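Local coordinates for protein transcriptional activator, putative (Pyrococcus furiosus, PDB 1RTW) that is an all-helical member of the TENA/THI-4/PQQC family, named as a putative transcriptional activator, and assembles as four copies of the chain, at residues E37-N42 with L199-I204; N42-V47 with E81-K86; A59-D64 with G116-G121. All coordinates share one frame; numbering follows the deposited sequence.

Helix 33-60 runs through all three contacts. Interactions 1 and 2 meet on its early turns: their centres lie about 12 Å apart, they share Asn42, and they touch directly, with Phe201 CE1 3.3 Å from Asp43 OD1 and Trp39 CH2 4.1 Å from Phe83 CZ, so the two contacts share one packed region. Interaction 3 lies where the same helix ends, its centre about 29 Å from that of interaction 1, across the centre of the chain, and about 26 Å from that of interaction 2. A bound phosphate ion, probably from the crystallisation liquor, sits about 4 Å from the side chain of Val47 in interaction 2. Interaction 3 adjoins two other subunits.

Interaction 1. Residues E37-N42 with L199-I204; sequences EKWLVN and LIFWDI
In the buried core of this helical fold, the aliphatic chain of Lys38, the indole of Trp39 and, one turn on along helix 33-60, Asn42 meet Phe201, Trp202 and Ile204 at the C-terminal part of helix 181-201 and the residues next to it. The two indoles lie side by side, pointing the same way, with planes only 6° apart. They are slid so far that they barely overlap: the five-membered ring of Trp39 and the six-membered ring of Trp202 have centroids 5.7 Å apart, and NE1 of Trp39 comes 4.0 Å from CZ3 of Trp202. Broad indoles suit this place, since each carries an apolar surface far from its own backbone. Phe201 turns its edge to helix 33-60, its CZ 3.5 Å from the backbone O of Asn42, while CD1 of Ile204 covers one face of that ring.

Asn42 has CG beside its backbone N (chi1 -73°), which folds the amide back along its helix. ND2 donates a nearly straight bond of 2.8 Å to Lys38 O, which also takes the backbone N-H of Asn42 from the opposite face of its plane. Thus held, the amide presents ND2 to CG2 of Ile204 at 3.6 Å, a packing contact; its OD1 accepts from Asp99 N. Farther out, the partly exposed Lys38 runs its CD 3.1 Å from the backbone O of Ile204.

Around the contact, Tyr132 of helix 118-142 bonds to NE1 of Trp39, Phe22 of helix 21-28 meets both indoles, Trp156 of helix 150-157 packs on Trp39, and Ala102 of helix 100-115 touches Asn42 and Phe201.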
loop_
_atom_site.group_PDB
_atom_site.type_symbol
_atom_site.label_atom_id
_atom_site.label_comp_id
_atom_site.label_asym_id
_atom_site.label_seq_id
_atom_site.Cartn_x
_atom_site.Cartn_y
_atom_site.Cartn_z
ATOM N N GLU B 37 19.765 13.015 25.057
ATOM C CA GLU B 37 19.823 11.594 24.741
ATOM C C GLU B 37 18.453 11.046 24.373
ATOM O O GLU B 37 18.315 10.315 23.392
ATOM C CB GLU B 37 20.422 10.796 25.899
ATOM C CG GLU B 37 20.422 9.291 25.654
ATOM C CD GLU B 37 21.299 8.500 26.633
ATOM O OE1 GLU B 37 22.323 9.037 27.121
ATOM O OE2 GLU B 37 20.975 7.319 26.886
ATOM N N LYS B 38 17.443 11.411 25.153
ATOM C CA LYS B 38 16.084 10.957 24.902
ATOM C C LYS B 38 15.596 11.475 23.546
ATOM O O LYS B 38 14.963 10.742 22.789
ATOM C CB LYS B 38 15.151 11.410 26.033
ATOM C CG LYS B 38 13.755 10.820 25.959
ATOM C CD LYS B 38 13.058 10.889 27.301
ATOM C CE LYS B 38 13.711 9.963 28.316
ATOM N NZ LYS B 38 13.617 8.536 27.883
ATOM N N TRP B 39 15.912 12.728 23.229
ATOM C CA TRP B 39 15.511 13.292 21.949
ATOM C C TRP B 39 16.201 12.548 20.811
ATOM O O TRP B 39 15.581 12.257 19.798
ATOM C CB TRP B 39 15.841 14.789 21.853
ATOM C CG TRP B 39 15.681 15.307 20.438
ATOM C CD1 TRP B 39 14.516 15.676 19.827
ATOM C CD2 TRP B 39 16.707 15.403 19.437
ATOM N NE1 TRP B 39 14.749 15.982 18.509
ATOM C CE2 TRP B 39 16.083 15.822 18.242
ATOM C CE3 TRP B 39 18.090 15.168 19.434
ATOM C CZ2 TRP B 39 16.799 16.008 17.045
ATOM C CZ3 TRP B 39 18.801 15.354 18.241
ATOM C CH2 TRP B 39 18.154 15.771 17.066
ATOM N N LEU B 40 17.484 12.246 21.000
ATOM C CA LEU B 40 18.296 11.554 20.008
ATOM C C LEU B 40 17.730 10.181 19.648
ATOM O O LEU B 40 17.489 9.895 18.477
ATOM C CB LEU B 40 19.729 11.405 20.528
ATOM C CG LEU B 40 20.803 10.984 19.532
ATOM C CD1 LEU B 40 21.200 12.171 18.680
ATOM C CD2 LEU B 40 22.002 10.451 20.269
ATOM N N VAL B 41 17.513 9.342 20.657
ATOM C CA VAL B 41 16.967 7.996 20.466
ATOM C C VAL B 41 15.633 8.031 19.719
ATOM O O VAL B 41 15.393 7.237 18.814
ATOM C CB VAL B 41 16.758 7.293 21.834
ATOM C CG1 VAL B 41 16.034 5.986 21.669
ATOM C CG2 VAL B 41 18.112 7.052 22.524
ATOM N N ASN B 42 14.779 8.977 20.081
ATOM C CA ASN B 42 13.477 9.086 19.450
ATOM C C ASN B 42 13.489 9.726 18.072
ATOM O O ASN B 42 12.731 9.324 17.190
ATOM C CB ASN B 42 12.496 9.794 20.374
ATOM C CG ASN B 42 12.070 8.921 21.522
ATOM O OD1 ASN B 42 11.078 8.196 21.436
ATOM N ND2 ASN B 42 12.826 8.969 22.606
ATOM N N LEU B 199 5.169 19.911 17.191
ATOM C CA LEU B 199 5.167 20.625 18.464
ATOM C C LEU B 199 5.302 19.672 19.649
ATOM O O LEU B 199 6.021 19.947 20.599
ATOM C CB LEU B 199 3.875 21.426 18.612
ATOM C CG LEU B 199 3.672 22.022 20.009
ATOM C CD1 LEU B 199 4.754 23.044 20.321
ATOM C CD2 LEU B 199 2.288 22.638 20.116
ATOM N N ILE B 200 4.577 18.564 19.584
ATOM C CA ILE B 200 4.565 17.564 20.635
ATOM C C ILE B 200 5.866 16.774 20.741
ATOM O O ILE B 200 6.284 16.399 21.839
ATOM C CB ILE B 200 3.373 16.592 20.407
ATOM C CG1 ILE B 200 2.058 17.321 20.689
ATOM C CG2 ILE B 200 3.490 15.351 21.282
ATOM C CD1 ILE B 200 0.830 16.534 20.264
ATOM N N PHE B 201 6.514 16.536 19.608
ATOM C CA PHE B 201 7.744 15.766 19.614
ATOM C C PHE B 201 8.818 16.341 20.529
ATOM O O PHE B 201 9.537 15.588 21.193
ATOM C CB PHE B 201 8.284 15.614 18.193
ATOM C CG PHE B 201 9.122 14.396 17.997
ATOM C CD1 PHE B 201 10.488 14.419 18.279
ATOM C CD2 PHE B 201 8.547 13.216 17.516
ATOM C CE1 PHE B 201 11.271 13.283 18.081
ATOM C CE2 PHE B 201 9.314 12.072 17.311
ATOM C CZ PHE B 201 10.681 12.103 17.593
ATOM N N TRP B 202 8.920 17.669 20.578
ATOM C CA TRP B 202 9.928 18.311 21.417
ATOM C C TRP B 202 9.785 17.935 22.892
ATOM O O TRP B 202 10.782 17.834 23.600
ATOM C CB TRP B 202 9.893 19.827 21.250
ATOM C CG TRP B 202 10.220 20.301 19.860
ATOM C CD1 TRP B 202 9.352 20.845 18.956
ATOM C CD2 TRP B 202 11.498 20.245 19.205
ATOM N NE1 TRP B 202 10.006 21.122 17.780
ATOM C CE2 TRP B 202 11.319 20.771 17.906
ATOM C CE3 TRP B 202 12.764 19.797 19.585
ATOM C CZ2 TRP B 202 12.370 20.859 16.986
ATOM C CZ3 TRP B 202 13.807 19.883 18.666
ATOM C CH2 TRP B 202 13.602 20.413 17.383
ATOM N N ASP B 203 8.554 17.690 23.339
ATOM C CA ASP B 203 8.301 17.313 24.736
ATOM C C ASP B 203 8.901 15.962 25.133
ATOM O O ASP B 203 9.181 15.727 26.309
ATOM C CB ASP B 203 6.795 17.285 25.034
ATOM C CG ASP B 203 6.154 18.657 24.965
ATOM O OD1 ASP B 203 4.999 18.754 24.487
ATOM O OD2 ASP B 203 6.801 19.637 25.394
ATOM N N ILE B 204 9.092 15.083 24.153
ATOM C CA ILE B 204 9.642 13.752 24.393
ATOM C C ILE B 204 10.938 13.772 25.197
ATOM O O ILE B 204 11.151 12.913 26.045
ATOM C CB ILE B 204 9.864 12.995 23.060
ATOM C CG1 ILE B 204 8.516 12.641 22.428
ATOM C CG2 ILE B 204 10.671 11.739 23.289
ATOM C CD1 ILE B 204 8.626 12.062 21.024
#

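Interaction 2. Residues N42-V47 with E81-K86; sequences NDYYFV and EMFEKK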
loop_
_atom_site.group_PDB
_atom_site.type_symbol
_atom_site.label_atom_id
_atom_site.label_comp_id
_atom_site.label_asym_id
_atom_site.label_seq_id
_atom_site.Cartn_x
_atom_site.Cartn_y
_atom_site.Cartn_z
ATOM N N ASN B 42 14.779 8.977 20.081
ATOM C CA ASN B 42 13.477 9.086 19.450
ATOM C C ASN B 42 13.489 9.726 18.072
ATOM O O ASN B 42 12.731 9.324 17.190
ATOM C CB ASN B 42 12.496 9.794 20.374
ATOM C CG ASN B 42 12.070 8.921 21.522
ATOM O OD1 ASN B 42 11.078 8.196 21.436
ATOM N ND2 ASN B 42 12.826 8.969 22.606
ATOM N N ASP B 43 14.338 10.718 17.865
ATOM C CA ASP B 43 14.373 11.328 16.549
ATOM C C ASP B 43 15.032 10.395 15.537
ATOM O O ASP B 43 14.697 10.412 14.360
ATOM C CB ASP B 43 15.069 12.681 16.576
ATOM C CG ASP B 43 14.543 13.609 15.505
ATOM O OD1 ASP B 43 13.330 13.914 15.523
ATOM O OD2 ASP B 43 15.333 14.024 14.635
ATOM N N TYR B 44 15.953 9.562 16.010
ATOM C CA TYR B 44 16.638 8.606 15.148
ATOM C C TYR B 44 15.597 7.639 14.588
ATOM O O TYR B 44 15.644 7.266 13.412
ATOM C CB TYR B 44 17.691 7.845 15.948
ATOM C CG TYR B 44 18.420 6.797 15.156
ATOM C CD1 TYR B 44 19.253 7.152 14.101
ATOM C CD2 TYR B 44 18.311 5.452 15.491
ATOM C CE1 TYR B 44 19.971 6.191 13.399
ATOM C CE2 TYR B 44 19.022 4.478 14.797
ATOM C CZ TYR B 44 19.851 4.859 13.755
ATOM O OH TYR B 44 20.568 3.903 13.087
ATOM N N TYR B 45 14.658 7.247 15.447
ATOM C CA TYR B 45 13.572 6.363 15.066
ATOM C C TYR B 45 12.677 7.095 14.064
ATOM O O TYR B 45 12.239 6.518 13.070
ATOM C CB TYR B 45 12.746 5.993 16.292
ATOM C CG TYR B 45 11.506 5.197 15.981
ATOM C CD1 TYR B 45 10.241 5.792 16.005
ATOM C CD2 TYR B 45 11.591 3.842 15.712
ATOM C CE1 TYR B 45 9.085 5.038 15.773
ATOM C CE2 TYR B 45 10.447 3.077 15.478
ATOM C CZ TYR B 45 9.201 3.679 15.509
ATOM O OH TYR B 45 8.091 2.898 15.267
ATOM N N PHE B 46 12.435 8.375 14.313
ATOM C CA PHE B 46 11.598 9.154 13.414
ATOM C C PHE B 46 12.238 9.289 12.031
ATOM O O PHE B 46 11.570 9.129 11.024
ATOM C CB PHE B 46 11.316 10.551 13.995
ATOM C CG PHE B 46 10.452 11.411 13.106
ATOM C CD1 PHE B 46 9.068 11.243 13.084
ATOM C CD2 PHE B 46 11.026 12.317 12.221
ATOM C CE1 PHE B 46 8.272 11.960 12.182
ATOM C CE2 PHE B 46 10.233 13.042 11.309
ATOM C CZ PHE B 46 8.857 12.859 11.291
ATOM N N VAL B 47 13.537 9.574 11.993
ATOM C CA VAL B 47 14.247 9.759 10.724
ATOM C C VAL B 47 14.180 8.510 9.853
ATOM O O VAL B 47 13.914 8.597 8.652
ATOM C CB VAL B 47 15.716 10.181 10.965
ATOM C CG1 VAL B 47 16.501 10.147 9.667
ATOM C CG2 VAL B 47 15.768 11.584 11.587
ATOM N N GLU B 81 23.652 8.385 9.482
ATOM C CA GLU B 81 25.066 8.342 9.840
ATOM C C GLU B 81 25.352 9.431 10.874
ATOM O O GLU B 81 26.096 9.217 11.824
ATOM C CB GLU B 81 25.944 8.569 8.600
ATOM C CG GLU B 81 25.639 7.640 7.423
ATOM C CD GLU B 81 26.375 8.025 6.139
ATOM O OE1 GLU B 81 26.488 7.160 5.239
ATOM O OE2 GLU B 81 26.832 9.185 6.018
HETATM N N MSE B 82 24.734 10.594 10.694
HETATM C CA MSE B 82 24.918 11.706 11.619
HETATM C C MSE B 82 24.474 11.324 13.036
HETATM O O MSE B 82 25.142 11.661 14.019
HETATM C CB MSE B 82 24.155 12.931 11.115
HETATM C CG MSE B 82 24.132 14.089 12.085
HETATM SE SE MSE B 82 23.262 15.646 11.380
HETATM C CE MSE B 82 21.433 15.042 11.443
ATOM N N PHE B 83 23.356 10.607 13.136
ATOM C CA PHE B 83 22.846 10.174 14.431
ATOM C C PHE B 83 23.751 9.089 15.003
ATOM O O PHE B 83 24.061 9.092 16.189
ATOM C CB PHE B 83 21.420 9.624 14.309
ATOM C CG PHE B 83 20.346 10.667 14.394
ATOM C CD1 PHE B 83 19.608 10.822 15.563
ATOM C CD2 PHE B 83 20.042 11.474 13.301
ATOM C CE1 PHE B 83 18.583 11.765 15.646
ATOM C CE2 PHE B 83 19.018 12.421 13.374
ATOM C CZ PHE B 83 18.285 12.565 14.557
ATOM N N GLU B 84 24.171 8.165 14.148
ATOM C CA GLU B 84 25.028 7.060 14.562
ATOM C C GLU B 84 26.414 7.483 15.044
ATOM O O GLU B 84 26.925 6.922 16.010
ATOM C CB GLU B 84 25.140 6.043 13.429
ATOM C CG GLU B 84 23.832 5.321 13.151
ATOM C CD GLU B 84 23.688 4.856 11.711
ATOM O OE1 GLU B 84 24.629 5.043 10.901
ATOM O OE2 GLU B 84 22.615 4.308 11.388
ATOM N N LYS B 85 27.010 8.466 14.371
ATOM C CA LYS B 85 28.334 8.970 14.739
ATOM C C LYS B 85 28.210 9.554 16.142
ATOM O O LYS B 85 28.810 9.048 17.096
ATOM C CB LYS B 85 28.786 10.072 13.765
ATOM C CG LYS B 85 30.301 10.179 13.584
ATOM C CD LYS B 85 30.712 11.556 13.072
ATOM C CE LYS B 85 30.526 12.607 14.163
ATOM N NZ LYS B 85 30.627 14.013 13.679
ATOM N N LYS B 86 27.342 10.555 16.264
ATOM C CA LYS B 86 27.092 11.239 17.524
ATOM C C LYS B 86 26.829 10.265 18.668
ATOM O O LYS B 86 27.276 10.481 19.790
ATOM C CB LYS B 86 25.906 12.189 17.368
ATOM C CG LYS B 86 25.766 13.172 18.496
ATOM C CD LYS B 86 26.985 14.066 18.545
ATOM C CE LYS B 86 26.932 15.031 19.712
ATOM N NZ LYS B 86 28.182 15.835 19.781
#
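Segments 42-47 and 81-86 are turns of two nearly antiparallel helices, their N-to-C directions 155° apart and their axes 10.4 Å from each other at closest approach, with Tyr44 and Phe83 nearest at the CA atoms. Phe83 reaches across to helix 33-60. Its CG stands beside its own backbone N (chi1 -86°), and the ring lies against the backbone of Tyr44, whose CA sits over its face as a CH-pi contact, 4.1 Å from the centroid. The side chains of Tyr44 and Phe83 slide past each other in opposite directions, and CD1 of Tyr44 comes to 3.3 Å from CB of Phe83.

The far edge of the Phe83 ring meets a carboxylate: OD2 of Asp43 lies near the ring plane, 3.3 Å from CZ, where the slightly positive ring hydrogens suit an oxygen. Val47 adds an apolar branch, CG2, 3.8 Å from CE2 of Phe83.

Tyrosine fits the outer side because it combines an apolar ring with a polar end: its OH gives a 2.7 Å hydrogen bond to OE2 of Glu84, on the anti lone pair, and the carboxylate plane stands 69° from the ring. Phe152 of helix 150-157 meets Phe83 edge-to-face. The near-antiparallel packing of helices 33-60 and 66-89 belongs to the all-helical fold of the TENA/THI-4/PQQC family.

Interaction 3. Residues A59-D64 with G116-G121; sequences AKAPDD and GSFLEG
An extended chain beyond CG (chi2 -172°, chi3 -178°) carries NZ of Lys60 across to Gly116, while Phe118, with CG anti to its backbone N (chi1 -177°), places its ring against Ala61 and Pro62. NZ of Lys60 gives a 2.7 Å hydrogen bond to Gly116 O and also bonds to Ala113 O. The long lysine thus brings its charge to carbonyls at the C-terminal end of helix 100-115, where the helix dipole would probably favour it. Gly116, where the chain leaves that helix, has no CB to crowd OE1 of Glu120.

Just after helix 33-60, CA of Ala61 sits over the face of the Phe118 ring as a CH-pi contact, 4.1 Å from the centroid. The side chains of Pro62 and Phe118 come at each other from opposite directions, CD of Pro62 3.7 Å from CE2 of Phe118; compact alanine and proline let the ring approach closely.

Phe69 of helix 66-89 touches both Ala61 and Phe118; Ala61 O bonds to Arg52 of a second subunit, and Lys60 packs against Lys60 of a third subunit. Ser117 N-caps helix 118-142: its OG accepts from Glu120 N at 3.1 Å and Glu120 OE1 accepts from Ser117 N at 2.8 Å, forming a capping box.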
loop_
_atom_site.group_PDB
_atom_site.type_symbol
_atom_site.label_atom_id
_atom_site.label_comp_id
_atom_site.label_asym_id
_atom_site.label_seq_id
_atom_site.Cartn_x
_atom_site.Cartn_y
_atom_site.Cartn_z
ATOM N N ALA B 59 6.943 6.242 -4.743
ATOM C CA ALA B 59 6.232 5.250 -5.531
ATOM C C ALA B 59 4.970 5.784 -6.218
ATOM O O ALA B 59 4.578 5.283 -7.270
ATOM C CB ALA B 59 5.885 4.078 -4.651
ATOM N N LYS B 60 4.344 6.787 -5.607
ATOM C CA LYS B 60 3.121 7.408 -6.098
ATOM C C LYS B 60 3.386 8.704 -6.849
ATOM O O LYS B 60 2.448 9.314 -7.356
ATOM C CB LYS B 60 2.225 7.789 -4.921
ATOM C CG LYS B 60 1.342 6.731 -4.348
ATOM C CD LYS B 60 0.407 7.391 -3.324
ATOM C CE LYS B 60 -0.505 6.388 -2.642
ATOM N NZ LYS B 60 -1.262 7.034 -1.530
ATOM N N ALA B 61 4.637 9.153 -6.880
ATOM C CA ALA B 61 4.966 10.426 -7.525
ATOM C C ALA B 61 4.987 10.447 -9.047
ATOM O O ALA B 61 5.231 9.428 -9.695
ATOM C CB ALA B 61 6.302 10.965 -6.987
ATOM N N PRO B 62 4.745 11.630 -9.639
ATOM C CA PRO B 62 4.745 11.818 -11.098
ATOM C C PRO B 62 6.158 11.583 -11.647
ATOM O O PRO B 62 7.143 11.812 -10.945
ATOM C CB PRO B 62 4.340 13.284 -11.251
ATOM C CG PRO B 62 3.513 13.551 -10.004
ATOM C CD PRO B 62 4.332 12.863 -8.950
ATOM N N ASP B 63 6.260 11.130 -12.892
ATOM C CA ASP B 63 7.565 10.870 -13.512
ATOM C C ASP B 63 8.606 11.966 -13.321
ATOM O O ASP B 63 9.763 11.663 -13.045
ATOM C CB ASP B 63 7.427 10.614 -15.019
ATOM C CG ASP B 63 6.926 9.221 -15.338
ATOM O OD1 ASP B 63 6.912 8.347 -14.444
ATOM O OD2 ASP B 63 6.546 9.001 -16.504
ATOM N N ASP B 64 8.205 13.230 -13.477
ATOM C CA ASP B 64 9.140 14.353 -13.351
ATOM C C ASP B 64 9.697 14.630 -11.948
ATOM O O ASP B 64 10.556 15.496 -11.769
ATOM C CB ASP B 64 8.549 15.633 -13.981
ATOM C CG ASP B 64 7.327 16.177 -13.234
ATOM O OD1 ASP B 64 6.862 15.557 -12.254
ATOM O OD2 ASP B 64 6.834 17.252 -13.642
ATOM N N GLY B 116 -3.503 8.192 1.783
ATOM C CA GLY B 116 -3.879 9.538 1.394
ATOM C C GLY B 116 -3.555 9.834 -0.047
ATOM O O GLY B 116 -3.025 8.986 -0.754
ATOM N N SER B 117 -3.921 11.029 -0.495
ATOM C CA SER B 117 -3.633 11.473 -1.858
ATOM C C SER B 117 -2.153 11.887 -1.887
ATOM O O SER B 117 -1.558 12.127 -0.836
ATOM C CB SER B 117 -4.489 12.691 -2.181
ATOM O OG SER B 117 -4.126 13.774 -1.339
ATOM N N PHE B 118 -1.573 12.007 -3.080
ATOM C CA PHE B 118 -0.170 12.404 -3.183
ATOM C C PHE B 118 0.027 13.797 -2.576
ATOM O O PHE B 118 1.004 14.043 -1.859
ATOM C CB PHE B 118 0.303 12.392 -4.640
ATOM C CG PHE B 118 1.759 12.728 -4.806
ATOM C CD1 PHE B 118 2.739 11.896 -4.282
ATOM C CD2 PHE B 118 2.156 13.880 -5.477
ATOM C CE1 PHE B 118 4.075 12.198 -4.420
ATOM C CE2 PHE B 118 3.500 14.192 -5.622
ATOM C CZ PHE B 118 4.459 13.350 -5.091
ATOM N N LEU B 119 -0.955 14.670 -2.819
ATOM C CA LEU B 119 -0.957 16.041 -2.330
ATOM C C LEU B 119 -0.855 16.091 -0.806
ATOM O O LEU B 119 -0.094 16.883 -0.244
ATOM C CB LEU B 119 -2.236 16.752 -2.797
ATOM C CG LEU B 119 -2.424 18.182 -2.272
ATOM C CD1 LEU B 119 -1.370 19.113 -2.883
ATOM C CD2 LEU B 119 -3.841 18.682 -2.563
ATOM N N GLU B 120 -1.673 15.293 -0.134
ATOM C CA GLU B 120 -1.635 15.233 1.325
ATOM C C GLU B 120 -0.250 14.755 1.782
ATOM O O GLU B 120 0.347 15.308 2.713
ATOM C CB GLU B 120 -2.691 14.261 1.832
ATOM C CG GLU B 120 -4.150 14.704 1.631
ATOM C CD GLU B 120 -5.140 13.646 2.115
ATOM O OE1 GLU B 120 -5.292 12.600 1.439
ATOM O OE2 GLU B 120 -5.756 13.849 3.183
ATOM N N GLY B 121 0.260 13.735 1.098
ATOM C CA GLY B 121 1.556 13.194 1.436
ATOM C C GLY B 121 2.662 14.216 1.272
ATOM O O GLY B 121 3.473 14.416 2.176
#